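Local coordinates for suppressor of fused family protein (Neisseria gonorrhoeae, PDB 3K5J) that is of unknown function but resembles the N-terminal domain of human Suppressor of fused and may, by that likeness, act through binding other proteins, at residues A[6-11]-A[39-44]; A[139-144]-A[161-166]; A[33-38]-A[84-89]. All blocks are in the same frame, centred on the assembly; numbering follows the deposited sequence.

How the interactions relate
Interactions 1 and 2 each set one helix against the same curled sheet, on opposite sides of the chain's centre and about 25 Å apart between centres. Both are purely apolar and turn on one phenylalanine, from the strand in interaction 1 and from the helix in interaction 2. Interaction 2 is wholly buried; in interaction 1 Leu9 is partly exposed. Interaction 3 joins a helix end and its following turn to helix 77-91, and it alone adds a hydrogen bond and a bridging water, at a partly exposed margin over an apolar inner part. Its residues 33-38 run directly into strand 39-43 of interaction 1, while Leu85 CD1 lies 3.7 Å from Leu140 CD1 of interaction 2.

Interaction 1. Residues A[6-11]-A[39-44]; sequences QTVLSH and QVFQVI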
ATOM      1  N   GLN A   6      -2.832 -17.829   4.094  1.00 11.44           N
ATOM      2  CA  GLN A   6      -3.961 -18.003   4.995  1.00 12.23           C
ATOM      3  C   GLN A   6      -3.695 -17.266   6.320  1.00 11.90           C
ATOM      4  O   GLN A   6      -4.654 -16.728   6.918  1.00 13.17           O
ATOM      5  CB  GLN A   6      -4.306 -19.476   5.191  1.00 12.39           C
ATOM      6  CG  GLN A   6      -5.498 -19.705   6.134  1.00 13.22           C
ATOM      7  CD  GLN A   6      -6.771 -19.113   5.624  1.00 14.75           C
ATOM      8  OE1 GLN A   6      -7.127 -19.283   4.459  1.00 14.38           O
ATOM      9  NE2 GLN A   6      -7.500 -18.428   6.497  1.00 18.32           N
ATOM     10  N   THR A   7      -2.447 -17.243   6.807  1.00 12.29           N
ATOM     11  CA  THR A   7      -2.137 -16.412   7.990  1.00 11.91           C
ATOM     12  C   THR A   7      -2.439 -14.935   7.733  1.00 11.43           C
ATOM     13  O   THR A   7      -3.036 -14.281   8.582  1.00 13.85           O
ATOM     14  CB  THR A   7      -0.722 -16.605   8.566  1.00 15.18           C
ATOM     15  OG1 THR A   7       0.274 -15.940   7.775  1.00 19.20           O
ATOM     16  CG2 THR A   7      -0.424 -18.118   8.805  1.00 13.69           C
ATOM     17  N   VAL A   8      -2.093 -14.437   6.560  1.00 11.65           N
ATOM     18  CA  VAL A   8      -2.396 -13.053   6.208  1.00 11.48           C
ATOM     19  C   VAL A   8      -3.909 -12.838   6.141  1.00 12.26           C
ATOM     20  O   VAL A   8      -4.449 -11.881   6.715  1.00 12.86           O
ATOM     21  CB  VAL A   8      -1.690 -12.624   4.904  1.00 10.95           C
ATOM     22  CG1 VAL A   8      -2.162 -11.237   4.412  1.00 11.97           C
ATOM     23  CG2 VAL A   8      -0.160 -12.688   5.044  1.00 12.24           C
ATOM     24  N   LEU A   9      -4.605 -13.712   5.435  1.00 11.43           N
ATOM     25  CA  LEU A   9      -6.059 -13.589   5.305  1.00 12.62           C
ATOM     26  C   LEU A   9      -6.738 -13.587   6.672  1.00 12.53           C
ATOM     27  O   LEU A   9      -7.612 -12.760   6.926  1.00 13.65           O
ATOM     28  CB  LEU A   9      -6.619 -14.720   4.459  1.00 12.49           C
ATOM     29  CG  LEU A   9      -8.144 -14.775   4.260  1.00 11.77           C
ATOM     30  CD1 LEU A   9      -8.712 -13.454   3.755  1.00 13.05           C
ATOM     31  CD2 LEU A   9      -8.501 -15.965   3.377  1.00 13.95           C
ATOM     32  N   SER A  10      -6.303 -14.479   7.561  1.00 13.01           N
ATOM     33  CA  SER A  10      -6.876 -14.546   8.924  1.00 12.91           C
ATOM     34  C   SER A  10      -6.633 -13.271   9.701  1.00 12.15           C
ATOM     35  O   SER A  10      -7.493 -12.805  10.422  1.00 14.40           O
ATOM     36  CB  SER A  10      -6.272 -15.724   9.668  1.00 14.85           C
ATOM     37  OG  SER A  10      -6.778 -16.928   9.136  1.00 19.66           O
ATOM     38  N   HIS A  11      -5.434 -12.705   9.542  1.00 11.57           N
ATOM     39  CA  HIS A  11      -5.067 -11.446  10.172  1.00 12.42           C
ATOM     40  C   HIS A  11      -6.000 -10.322   9.702  1.00 11.91           C
ATOM     41  O   HIS A  11      -6.554  -9.555  10.498  1.00 13.07           O
ATOM     42  CB  HIS A  11      -3.600 -11.125   9.864  1.00 12.28           C
ATOM     43  CG  HIS A  11      -3.136  -9.824  10.428  1.00 13.33           C
ATOM     44  ND1 HIS A  11      -3.032  -9.581  11.782  1.00 13.89           N
ATOM     45  CD2 HIS A  11      -2.733  -8.692   9.797  1.00 12.79           C
ATOM     46  CE1 HIS A  11      -2.568  -8.352  11.955  1.00 14.92           C
ATOM     47  NE2 HIS A  11      -2.384  -7.793  10.771  1.00 13.27           N
ATOM     48  N   GLN A  39      -0.309 -13.333  -3.455  1.00 10.66           N
ATOM     49  CA  GLN A  39      -1.706 -12.944  -3.554  1.00 10.17           C
ATOM     50  C   GLN A  39      -1.904 -11.454  -3.277  1.00 10.72           C
ATOM     51  O   GLN A  39      -1.064 -10.784  -2.688  1.00 11.97           O
ATOM     52  CB  GLN A  39      -2.618 -13.706  -2.581  1.00 11.82           C
ATOM     53  CG  GLN A  39      -2.733 -15.178  -2.883  1.00 12.57           C
ATOM     54  CD  GLN A  39      -3.952 -15.831  -2.267  1.00 11.62           C
ATOM     55  OE1 GLN A  39      -3.844 -16.555  -1.289  1.00 12.83           O
ATOM     56  NE2 GLN A  39      -5.138 -15.497  -2.801  1.00 13.20           N
ATOM     57  N   VAL A  40      -3.058 -10.953  -3.716  1.00 11.52           N
ATOM     58  CA  VAL A  40      -3.597  -9.684  -3.218  1.00 10.58           C
ATOM     59  C   VAL A  40      -4.954 -10.014  -2.608  1.00 10.91           C
ATOM     60  O   VAL A  40      -5.733 -10.783  -3.187  1.00 12.04           O
ATOM     61  CB  VAL A  40      -3.721  -8.618  -4.341  1.00 11.45           C
ATOM     62  CG1 VAL A  40      -4.543  -7.383  -3.914  1.00 12.16           C
ATOM     63  CG2 VAL A  40      -2.287  -8.222  -4.785  1.00 12.75           C
ATOM     64  N   PHE A  41      -5.224  -9.426  -1.468  1.00 10.43           N
ATOM     65  CA  PHE A  41      -6.542  -9.504  -0.812  1.00 11.65           C
ATOM     66  C   PHE A  41      -7.233  -8.161  -0.905  1.00 11.43           C
ATOM     67  O   PHE A  41      -6.598  -7.136  -0.741  1.00 12.50           O
ATOM     68  CB  PHE A  41      -6.411  -9.925   0.660  1.00 10.57           C
ATOM     69  CG  PHE A  41      -5.920 -11.336   0.822  1.00 11.75           C
ATOM     70  CD1 PHE A  41      -6.733 -12.396   0.448  1.00 11.73           C
ATOM     71  CD2 PHE A  41      -4.647 -11.615   1.337  1.00 10.50           C
ATOM     72  CE1 PHE A  41      -6.276 -13.705   0.584  1.00 13.80           C
ATOM     73  CE2 PHE A  41      -4.200 -12.933   1.487  1.00 10.58           C
ATOM     74  CZ  PHE A  41      -4.986 -13.973   1.096  1.00 11.45           C
ATOM     75  N   GLN A  42      -8.535  -8.189  -1.198  1.00 10.75           N
ATOM     76  CA  GLN A  42      -9.387  -7.015  -1.333  1.00 11.45           C
ATOM     77  C   GLN A  42     -10.435  -7.043  -0.218  1.00 11.93           C
ATOM     78  O   GLN A  42     -11.282  -7.964  -0.179  1.00 13.19           O
ATOM     79  CB  GLN A  42     -10.076  -7.055  -2.681  1.00 13.03           C
ATOM     80  CG  GLN A  42     -11.046  -5.945  -2.974  1.00 14.08           C
ATOM     81  CD  GLN A  42     -11.955  -6.298  -4.116  1.00 15.92           C
ATOM     82  OE1 GLN A  42     -12.648  -7.332  -4.057  1.00 21.26           O
ATOM     83  NE2 GLN A  42     -12.011  -5.445  -5.129  1.00 19.24           N
ATOM     84  N   VAL A  43     -10.378  -6.054   0.667  1.00 12.06           N
ATOM     85  CA  VAL A  43     -11.346  -5.889   1.723  1.00 11.80           C
ATOM     86  C   VAL A  43     -12.468  -5.001   1.133  1.00 13.35           C
ATOM     87  O   VAL A  43     -12.217  -3.851   0.750  1.00 13.88           O
ATOM     88  CB  VAL A  43     -10.750  -5.265   2.991  1.00 13.43           C
ATOM     89  CG1 VAL A  43     -11.781  -5.244   4.121  1.00 16.02           C
ATOM     90  CG2 VAL A  43      -9.449  -5.994   3.422  1.00 13.32           C
ATOM     91  N   ILE A  44     -13.651  -5.568   1.041  1.00 15.75           N
ATOM     92  CA  ILE A  44     -14.770  -4.958   0.346  1.00 15.60           C
ATOM     93  C   ILE A  44     -15.579  -4.109   1.314  1.00 15.98           C
ATOM     94  O   ILE A  44     -15.934  -4.568   2.404  1.00 18.28           O
ATOM     95  CB  ILE A  44     -15.650  -6.075  -0.249  1.00 17.92           C
ATOM     96  CG1 ILE A  44     -14.857  -6.861  -1.293  1.00 18.79           C
ATOM     97  CG2 ILE A  44     -16.928  -5.517  -0.901  1.00 18.28           C
ATOM     98  CD1 ILE A  44     -15.414  -8.281  -1.567  1.00 21.42           C
TER
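Phe41 reaches from its strand to the helix and puts its ring against Val8 and Leu9, two consecutive residues: Leu9 covers one face and Val8 comes in obliquely near CE2 and CD2. Leu9 CB sits 4.2 Å from the ring centroid and 27° off the normal, a CH-pi contact displaced toward the far end of the ring, where Leu9 CB is 3.8 Å from Phe41 CZ. The Leu9 and Phe41 side chains cross at about a right angle. With CG anti to the backbone N (chi1 178°) and chi2 at 52°, Leu9 CD1 is carried back toward the strand and comes 4.0 Å from Phe41 CD1. CB and CD1 thus both lie over the same face, CB toward CZ and CD1 toward the CD1-CE1 side. Val8 CG1 makes its oblique approach 3.9 Å from Phe41 CE2. The backbone of the helix is close as well, Leu9 CA standing above the same face as CB but toward the rim. No hydrogen bond crosses between the segments; the fit depends on the shape of apolar groups, and with Phe41 and Val8 buried and Leu9 partly exposed, the leucine side is the nearer to solvent. This is a helix laid on a beta-sheet, joined by one aromatic side chain pointing off the strand. Strand 39-43 runs between strands 21-24 and 52-57, antiparallel to both, and the ring of Phe41 also touches Ile21 and Ser57 on these neighbours. Leu9 shares Ile21 and Val8 shares Ser57, while Met132 of strand 131-132 packs on Val8, so helix 2-15 is seated across several strands.

Interaction 2. Residues A[139-144]-A[161-166]; sequences WLLPIT and TKFDEA. With SO4 (sulfate ion), chain D.
Phe163 projects from its helix toward the strand and overlaps Leu141 and Ile143 with the outer part of its ring. These two residues, two positions apart along the strand, point the same way and take the ring differently. Leu141 CD2 approaches the CD2-CE2 bond of the ring obliquely, 3.6 Å from Phe163 CE2 and 3.8 Å from Phe163 CD2; the leucine and phenylalanine chains slide past each other in opposite directions. Ile143 instead meets the edge: its CG2 lies near the ring plane, 3.7 Å from Phe163 CZ, and the two side chains cross at about a right angle. Ile143 can offer that branch because CG2 is anti to its carbonyl carbon, while CG1, at chi1 67°, lies between N and carbonyl. Strand 116-120 also touches both residues, through Leu118 and His116 against Ile143 and Ser120 against Leu141. Between these segments Phe163 is the one helix residue that touches the strand.

At the end of the strand Thr144 is the N-cap of helix 145-150. A sulfate ion, probably from the crystallisation liquor, has its O2 3.4 Å from Thr144 OG1, at most a weak hydrogen bond, and is hydrogen-bonded to Ser177 and Thr146. No hydrogen bond joins the two segments, and all three touching residues are buried, so van der Waals fit and the exclusion of water probably hold these side chains together.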
ATOM      1  N   TRP A 139       1.490   0.972   5.010  1.00 11.59           N
ATOM      2  CA  TRP A 139       0.564   1.724   4.167  1.00 10.19           C
ATOM      3  C   TRP A 139       1.292   2.420   3.029  1.00 10.18           C
ATOM      4  O   TRP A 139       2.271   3.144   3.234  1.00 11.21           O
ATOM      5  CB  TRP A 139      -0.114   2.755   5.059  1.00 12.33           C
ATOM      6  CG  TRP A 139      -1.084   3.648   4.446  1.00 12.22           C
ATOM      7  CD1 TRP A 139      -1.862   3.401   3.369  1.00 11.51           C
ATOM      8  CD2 TRP A 139      -1.505   4.906   4.964  1.00 11.64           C
ATOM      9  NE1 TRP A 139      -2.729   4.440   3.147  1.00 11.43           N
ATOM     10  CE2 TRP A 139      -2.531   5.380   4.120  1.00 11.58           C
ATOM     11  CE3 TRP A 139      -1.112   5.696   6.040  1.00 12.35           C
ATOM     12  CZ2 TRP A 139      -3.184   6.585   4.348  1.00 13.74           C
ATOM     13  CZ3 TRP A 139      -1.737   6.900   6.256  1.00 13.10           C
ATOM     14  CH2 TRP A 139      -2.760   7.327   5.423  1.00 13.05           C
ATOM     15  N   LEU A 140       0.846   2.151   1.811  1.00 10.86           N
ATOM     16  CA  LEU A 140       1.275   2.878   0.624  1.00 11.56           C
ATOM     17  C   LEU A 140       0.402   4.154   0.477  1.00 10.69           C
ATOM     18  O   LEU A 140      -0.690   4.108  -0.079  1.00 12.12           O
ATOM     19  CB  LEU A 140       1.157   1.972  -0.590  1.00 10.53           C
ATOM     20  CG  LEU A 140       2.091   0.767  -0.639  1.00 10.96           C
ATOM     21  CD1 LEU A 140       1.748  -0.174  -1.764  1.00 13.81           C
ATOM     22  CD2 LEU A 140       3.546   1.189  -0.656  1.00 13.22           C
ATOM     23  N   LEU A 141       0.915   5.262   0.991  1.00 11.22           N
ATOM     24  CA  LEU A 141       0.183   6.519   1.035  1.00 12.20           C
ATOM     25  C   LEU A 141       0.500   7.321  -0.242  1.00 12.39           C
ATOM     26  O   LEU A 141       1.664   7.666  -0.467  1.00 12.30           O
ATOM     27  CB  LEU A 141       0.634   7.312   2.266  1.00 12.70           C
ATOM     28  CG  LEU A 141       0.240   8.789   2.337  1.00 13.78           C
ATOM     29  CD1 LEU A 141      -1.282   8.940   2.224  1.00 13.66           C
ATOM     30  CD2 LEU A 141       0.796   9.403   3.628  1.00 16.20           C
ATOM     31  N   PRO A 142      -0.501   7.615  -1.096  1.00 11.42           N
ATOM     32  CA  PRO A 142      -0.166   8.431  -2.283  1.00 11.61           C
ATOM     33  C   PRO A 142       0.285   9.834  -1.922  1.00 12.12           C
ATOM     34  O   PRO A 142      -0.315  10.479  -1.050  1.00 12.41           O
ATOM     35  CB  PRO A 142      -1.476   8.467  -3.081  1.00 12.85           C
ATOM     36  CG  PRO A 142      -2.361   7.440  -2.477  1.00 15.43           C
ATOM     37  CD  PRO A 142      -1.918   7.241  -1.054  1.00 12.22           C
ATOM     38  N   ILE A 143       1.363  10.292  -2.577  1.00 12.27           N
ATOM     39  CA  ILE A 143       1.848  11.640  -2.362  1.00 12.58           C
ATOM     40  C   ILE A 143       1.943  12.379  -3.695  1.00 12.91           C
ATOM     41  O   ILE A 143       2.031  11.762  -4.748  1.00 13.13           O
ATOM     42  CB  ILE A 143       3.220  11.661  -1.624  1.00 12.59           C
ATOM     43  CG1 ILE A 143       4.354  11.091  -2.448  1.00 14.54           C
ATOM     44  CG2 ILE A 143       3.123  10.935  -0.232  1.00 14.44           C
ATOM     45  CD1 ILE A 143       5.778  11.255  -1.816  1.00 16.58           C
ATOM     46  N   THR A 144       1.866  13.715  -3.631  1.00 12.70           N
ATOM     47  CA  THR A 144       1.840  14.503  -4.854  1.00 13.47           C
ATOM     48  C   THR A 144       3.263  14.531  -5.443  1.00 12.99           C
ATOM     49  O   THR A 144       4.255  14.226  -4.762  1.00 15.37           O
ATOM     50  CB  THR A 144       1.353  15.929  -4.598  1.00 14.11           C
ATOM     51  OG1 THR A 144       2.396  16.662  -3.957  1.00 15.29           O
ATOM     52  CG2 THR A 144       0.046  15.969  -3.779  1.00 14.16           C
ATOM     53  N   THR A 161       4.837  15.715   9.254  1.00 26.02           N
ATOM     54  CA  THR A 161       4.274  16.840  10.007  1.00 28.96           C
ATOM     55  C   THR A 161       3.320  17.673   9.171  1.00 29.53           C
ATOM     56  O   THR A 161       2.216  18.009   9.631  1.00 29.63           O
ATOM     57  CB  THR A 161       5.406  17.702  10.545  1.00 29.93           C
ATOM     58  OG1 THR A 161       6.132  16.921  11.501  1.00 33.29           O
ATOM     59  CG2 THR A 161       4.854  18.972  11.187  1.00 29.89           C
ATOM     60  N   LYS A 162       3.726  17.986   7.946  1.00 27.72           N
ATOM     61  CA  LYS A 162       2.892  18.735   7.010  1.00 29.50           C
ATOM     62  C   LYS A 162       1.589  17.966   6.758  1.00 27.93           C
ATOM     63  O   LYS A 162       0.509  18.580   6.706  1.00 28.39           O
ATOM     64  CB  LYS A 162       3.633  19.035   5.696  1.00 27.72           C
ATOM     65  CG  LYS A 162       4.787  20.082   5.760  1.00 26.56           C
ATOM     66  N   PHE A 163       1.666  16.639   6.660  1.00 25.94           N
ATOM     67  CA  PHE A 163       0.459  15.822   6.456  1.00 24.77           C
ATOM     68  C   PHE A 163      -0.522  15.891   7.610  1.00 28.82           C
ATOM     69  O   PHE A 163      -1.717  16.095   7.406  1.00 26.21           O
ATOM     70  CB  PHE A 163       0.817  14.347   6.236  1.00 23.81           C
ATOM     71  CG  PHE A 163       1.444  14.037   4.902  1.00 19.35           C
ATOM     72  CD1 PHE A 163       1.402  14.922   3.821  1.00 18.13           C
ATOM     73  CD2 PHE A 163       2.086  12.813   4.706  1.00 18.97           C
ATOM     74  CE1 PHE A 163       1.944  14.602   2.625  1.00 18.22           C
ATOM     75  CE2 PHE A 163       2.594  12.512   3.459  1.00 18.82           C
ATOM     76  CZ  PHE A 163       2.545  13.427   2.449  1.00 17.98           C
ATOM     77  N   ASP A 164      -0.017  15.704   8.827  1.00 30.33           N
ATOM     78  CA  ASP A 164      -0.844  15.828  10.032  1.00 32.42           C
ATOM     79  C   ASP A 164      -1.520  17.207  10.116  1.00 33.57           C
ATOM     80  O   ASP A 164      -2.711  17.339  10.448  1.00 32.77           O
ATOM     81  CB  ASP A 164       0.037  15.643  11.268  1.00 33.08           C
ATOM     82  CG  ASP A 164       0.637  14.251  11.390  1.00 36.11           C
ATOM     83  OD1 ASP A 164       0.194  13.293  10.713  1.00 41.05           O
ATOM     84  OD2 ASP A 164       1.592  14.112  12.193  1.00 36.24           O
ATOM     85  N   GLU A 165      -0.753  18.240   9.820  1.00 32.87           N
ATOM     86  CA  GLU A 165      -1.251  19.605   9.958  1.00 35.76           C
ATOM     87  C   GLU A 165      -2.335  19.971   8.944  1.00 35.45           C
ATOM     88  O   GLU A 165      -3.254  20.735   9.271  1.00 35.76           O
ATOM     89  CB  GLU A 165      -0.094  20.588   9.883  1.00 38.90           C
ATOM     90  CG  GLU A 165       0.772  20.486  11.141  1.00 44.51           C
ATOM     91  CD  GLU A 165       2.078  21.298  11.117  1.00 52.47           C
ATOM     92  OE1 GLU A 165       2.435  21.887  10.058  1.00 55.04           O
ATOM     93  OE2 GLU A 165       2.747  21.315  12.191  1.00 54.45           O
ATOM     94  N   ALA A 166      -2.222  19.439   7.728  1.00 33.50           N
ATOM     95  CA  ALA A 166      -3.237  19.657   6.682  1.00 30.90           C
ATOM     96  C   ALA A 166      -4.458  18.752   6.900  1.00 30.19           C
ATOM     97  O   ALA A 166      -5.571  19.081   6.470  1.00 33.77           O
ATOM     98  CB  ALA A 166      -2.599  19.416   5.282  1.00 28.34           C
TER
HETATM   99  S   SO4 D 185       1.189  19.181  -7.442  1.00 18.56           S
HETATM  100  O1  SO4 D 185       1.681  20.381  -8.075  1.00 18.47           O
HETATM  101  O2  SO4 D 185       2.259  18.422  -6.907  1.00 21.27           O
HETATM  102  O3  SO4 D 185       0.326  19.674  -6.338  1.00 23.57           O
HETATM  103  O4  SO4 D 185       0.348  18.386  -8.370  1.00 17.19           O

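Interaction 3. Residues A[33-38]-A[84-89]; sequences EELPDF and MLASAS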
ATOM      1  N   GLU A  33       7.069 -16.705 -11.667  1.00 20.64           N
ATOM      2  CA  GLU A  33       8.541 -16.989 -11.513  1.00 25.07           C
ATOM      3  C   GLU A  33       9.174 -16.279 -10.335  1.00 23.11           C
ATOM      4  O   GLU A  33       9.971 -16.837  -9.565  1.00 28.20           O
ATOM      5  CB  GLU A  33       9.318 -16.660 -12.786  1.00 30.92           C
ATOM      6  N   GLU A  34       8.765 -15.061 -10.105  1.00 16.92           N
ATOM      7  CA  GLU A  34       9.494 -14.195  -9.202  1.00 15.03           C
ATOM      8  C   GLU A  34       9.058 -14.298  -7.752  1.00 16.53           C
ATOM      9  O   GLU A  34       9.870 -14.069  -6.845  1.00 19.23           O
ATOM     10  CB  GLU A  34       9.423 -12.758  -9.660  1.00 16.78           C
ATOM     11  CG  GLU A  34      10.100 -12.565 -11.035  1.00 17.36           C
ATOM     12  CD  GLU A  34      10.115 -11.122 -11.444  1.00 19.97           C
ATOM     13  OE1 GLU A  34      10.389 -10.229 -10.569  1.00 22.31           O
ATOM     14  OE2 GLU A  34       9.958 -10.889 -12.671  1.00 20.72           O
ATOM     15  N   LEU A  35       7.786 -14.586  -7.526  1.00 16.08           N
ATOM     16  CA  LEU A  35       7.283 -14.708  -6.167  1.00 14.52           C
ATOM     17  C   LEU A  35       6.096 -15.661  -6.157  1.00 14.02           C
ATOM     18  O   LEU A  35       4.933 -15.264  -6.038  1.00 13.20           O
ATOM     19  CB  LEU A  35       6.969 -13.373  -5.520  1.00 14.43           C
ATOM     20  CG  LEU A  35       6.657 -13.331  -4.022  1.00 15.02           C
ATOM     21  CD1 LEU A  35       7.820 -13.916  -3.196  1.00 17.91           C
ATOM     22  CD2 LEU A  35       6.354 -11.896  -3.570  1.00 15.51           C
ATOM     23  N   PRO A  36       6.392 -16.964  -6.323  1.00 14.90           N
ATOM     24  CA  PRO A  36       5.340 -17.945  -6.436  1.00 15.59           C
ATOM     25  C   PRO A  36       4.323 -17.847  -5.287  1.00 12.90           C
ATOM     26  O   PRO A  36       4.703 -17.624  -4.143  1.00 13.57           O
ATOM     27  CB  PRO A  36       6.084 -19.261  -6.419  1.00 17.43           C
ATOM     28  CG  PRO A  36       7.453 -18.939  -6.903  1.00 19.43           C
ATOM     29  CD  PRO A  36       7.732 -17.586  -6.431  1.00 17.82           C
ATOM     30  N   ASP A  37       3.062 -18.019  -5.639  1.00 12.63           N
ATOM     31  CA  ASP A  37       1.924 -18.011  -4.706  1.00 12.87           C
ATOM     32  C   ASP A  37       1.537 -16.632  -4.168  1.00 10.50           C
ATOM     33  O   ASP A  37       0.609 -16.538  -3.367  1.00 11.58           O
ATOM     34  CB  ASP A  37       2.090 -18.959  -3.510  1.00 13.97           C
ATOM     35  CG  ASP A  37       2.418 -20.347  -3.925  1.00 16.98           C
ATOM     36  OD1 ASP A  37       1.706 -20.868  -4.802  1.00 16.65           O
ATOM     37  OD2 ASP A  37       3.419 -20.917  -3.362  1.00 21.88           O
ATOM     38  N   PHE A  38       2.161 -15.572  -4.667  1.00 11.49           N
ATOM     39  CA  PHE A  38       1.796 -14.224  -4.231  1.00 11.27           C
ATOM     40  C   PHE A  38       0.316 -13.985  -4.439  1.00 10.83           C
ATOM     41  O   PHE A  38      -0.261 -14.336  -5.475  1.00 12.08           O
ATOM     42  CB  PHE A  38       2.590 -13.177  -5.030  1.00 11.57           C
ATOM     43  CG  PHE A  38       2.249 -11.748  -4.686  1.00 10.91           C
ATOM     44  CD1 PHE A  38       2.715 -11.159  -3.525  1.00 12.56           C
ATOM     45  CD2 PHE A  38       1.515 -10.982  -5.579  1.00 10.71           C
ATOM     46  CE1 PHE A  38       2.412  -9.870  -3.224  1.00 12.15           C
ATOM     47  CE2 PHE A  38       1.249  -9.657  -5.299  1.00 12.48           C
ATOM     48  CZ  PHE A  38       1.677  -9.102  -4.107  1.00 13.52           C
HETATM   49  N   MSE A  84       3.542  -5.607  -9.459  1.00 12.09           N
HETATM   50  CA  MSE A  84       4.757  -4.890  -9.863  0.80 11.99           C
HETATM   51  C   MSE A  84       5.651  -4.679  -8.649  1.00 12.62           C
HETATM   52  O   MSE A  84       6.873  -4.888  -8.720  1.00 12.58           O
HETATM   53  CB  MSE A  84       4.370  -3.570 -10.511  0.80 13.64           C
HETATM   54  CG  MSE A  84       5.556  -2.652 -10.786  0.80 12.04           C
HETATM   55 SE   MSE A  84       5.056  -0.883 -11.350  0.60 16.08          SE
HETATM   56  CE  MSE A  84       4.494  -0.207  -9.657  0.80 17.19           C
ATOM     57  N   LEU A  85       5.049  -4.259  -7.521  1.00 12.63           N
ATOM     58  CA  LEU A  85       5.830  -4.008  -6.298  1.00 13.02           C
ATOM     59  C   LEU A  85       6.405  -5.282  -5.679  1.00 13.33           C
ATOM     60  O   LEU A  85       7.481  -5.252  -5.094  1.00 14.43           O
ATOM     61  CB  LEU A  85       5.047  -3.150  -5.245  1.00 13.83           C
ATOM     62  CG  LEU A  85       4.627  -1.772  -5.774  1.00 14.74           C
ATOM     63  CD1 LEU A  85       3.869  -0.980  -4.676  1.00 17.64           C
ATOM     64  CD2 LEU A  85       5.802  -0.966  -6.306  1.00 17.63           C
ATOM     65  N   ALA A  86       5.711  -6.389  -5.803  1.00 13.32           N
ATOM     66  CA  ALA A  86       6.213  -7.675  -5.352  1.00 15.09           C
ATOM     67  C   ALA A  86       7.520  -7.974  -6.103  1.00 13.07           C
ATOM     68  O   ALA A  86       8.514  -8.357  -5.495  1.00 15.00           O
ATOM     69  CB  ALA A  86       5.188  -8.775  -5.635  1.00 17.15           C
ATOM     70  N   SER A  87       7.509  -7.832  -7.429  1.00 13.38           N
ATOM     71  CA  SER A  87       8.731  -8.038  -8.227  1.00 15.43           C
ATOM     72  C   SER A  87       9.836  -7.086  -7.790  1.00 14.85           C
ATOM     73  O   SER A  87      10.994  -7.499  -7.579  1.00 16.90           O
ATOM     74  CB  SER A  87       8.417  -7.806  -9.713  1.00 15.96           C
ATOM     75  OG  SER A  87       9.627  -7.738 -10.464  1.00 18.15           O
ATOM     76  N   ALA A  88       9.509  -5.802  -7.686  1.00 14.72           N
ATOM     77  CA  ALA A  88      10.496  -4.768  -7.339  1.00 16.14           C
ATOM     78  C   ALA A  88      11.108  -4.992  -5.961  1.00 15.56           C
ATOM     79  O   ALA A  88      12.331  -4.836  -5.745  1.00 17.13           O
ATOM     80  CB  ALA A  88       9.892  -3.390  -7.430  1.00 16.08           C
ATOM     81  N   SER A  89      10.270  -5.407  -5.009  1.00 15.97           N
ATOM     82  CA  SER A  89      10.743  -5.568  -3.632  1.00 17.54           C
ATOM     83  C   SER A  89      11.683  -6.769  -3.502  1.00 16.83           C
ATOM     84  O   SER A  89      12.541  -6.783  -2.603  1.00 19.49           O
ATOM     85  CB  SER A  89       9.554  -5.687  -2.666  1.00 19.92           C
ATOM     86  OG  SER A  89       8.902  -6.912  -2.847  1.00 19.65           O
TER
HETATM   87  O   HOH W   1       9.612  -8.210 -13.357  1.00 17.83           O
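Glu34 turns its CG anti to the carbonyl carbon (chi1 -63°) and then runs out extended, which brings its carboxylate to Ser87; the serine answers with OG anti to its own backbone N. The result is a short hydrogen bond, 2.6 Å from Ser87 OG to Glu34 OE1, with the serine as donor. It comes in on the syn side of the oxygen, tilted 26° out of the carboxylate plane. A water closes the other route, donating to Glu34 OE2 at 2.8 Å and to Ser87 OG at 2.9 Å, so the serine hydroxyl gives one bond and receives another, and both carboxylate oxygens are engaged. That should limit the rotation of the carboxylate at the partly exposed margin of the contact.

Further in, the chemistry becomes apolar and centres on Ala86. Its methyl stands over the middle of the Phe38 ring, CB being 3.8 Å from the centroid and only 11° off the normal, a nearly axial CH-pi contact. Leu35 adds a second wall, its CD2 lying 3.9 Å from Ala86 CB. The alanine is small, consistent with the close approach of the backbones, 6.3 Å between Glu34 CA and Ser87 CA. Leu35 and Phe38 are the two ends of a type II beta turn, which presents both side chains to the helix.

This turn links helix 30-34 to strand 39-43 and leans on helix 77-91. Around it, Ile31 of helix 30-34 touches both Phe38 and Ala86, Arg30 packs on Ser87, and Ile59, from the loop after strand 52-57, covers more of Phe38.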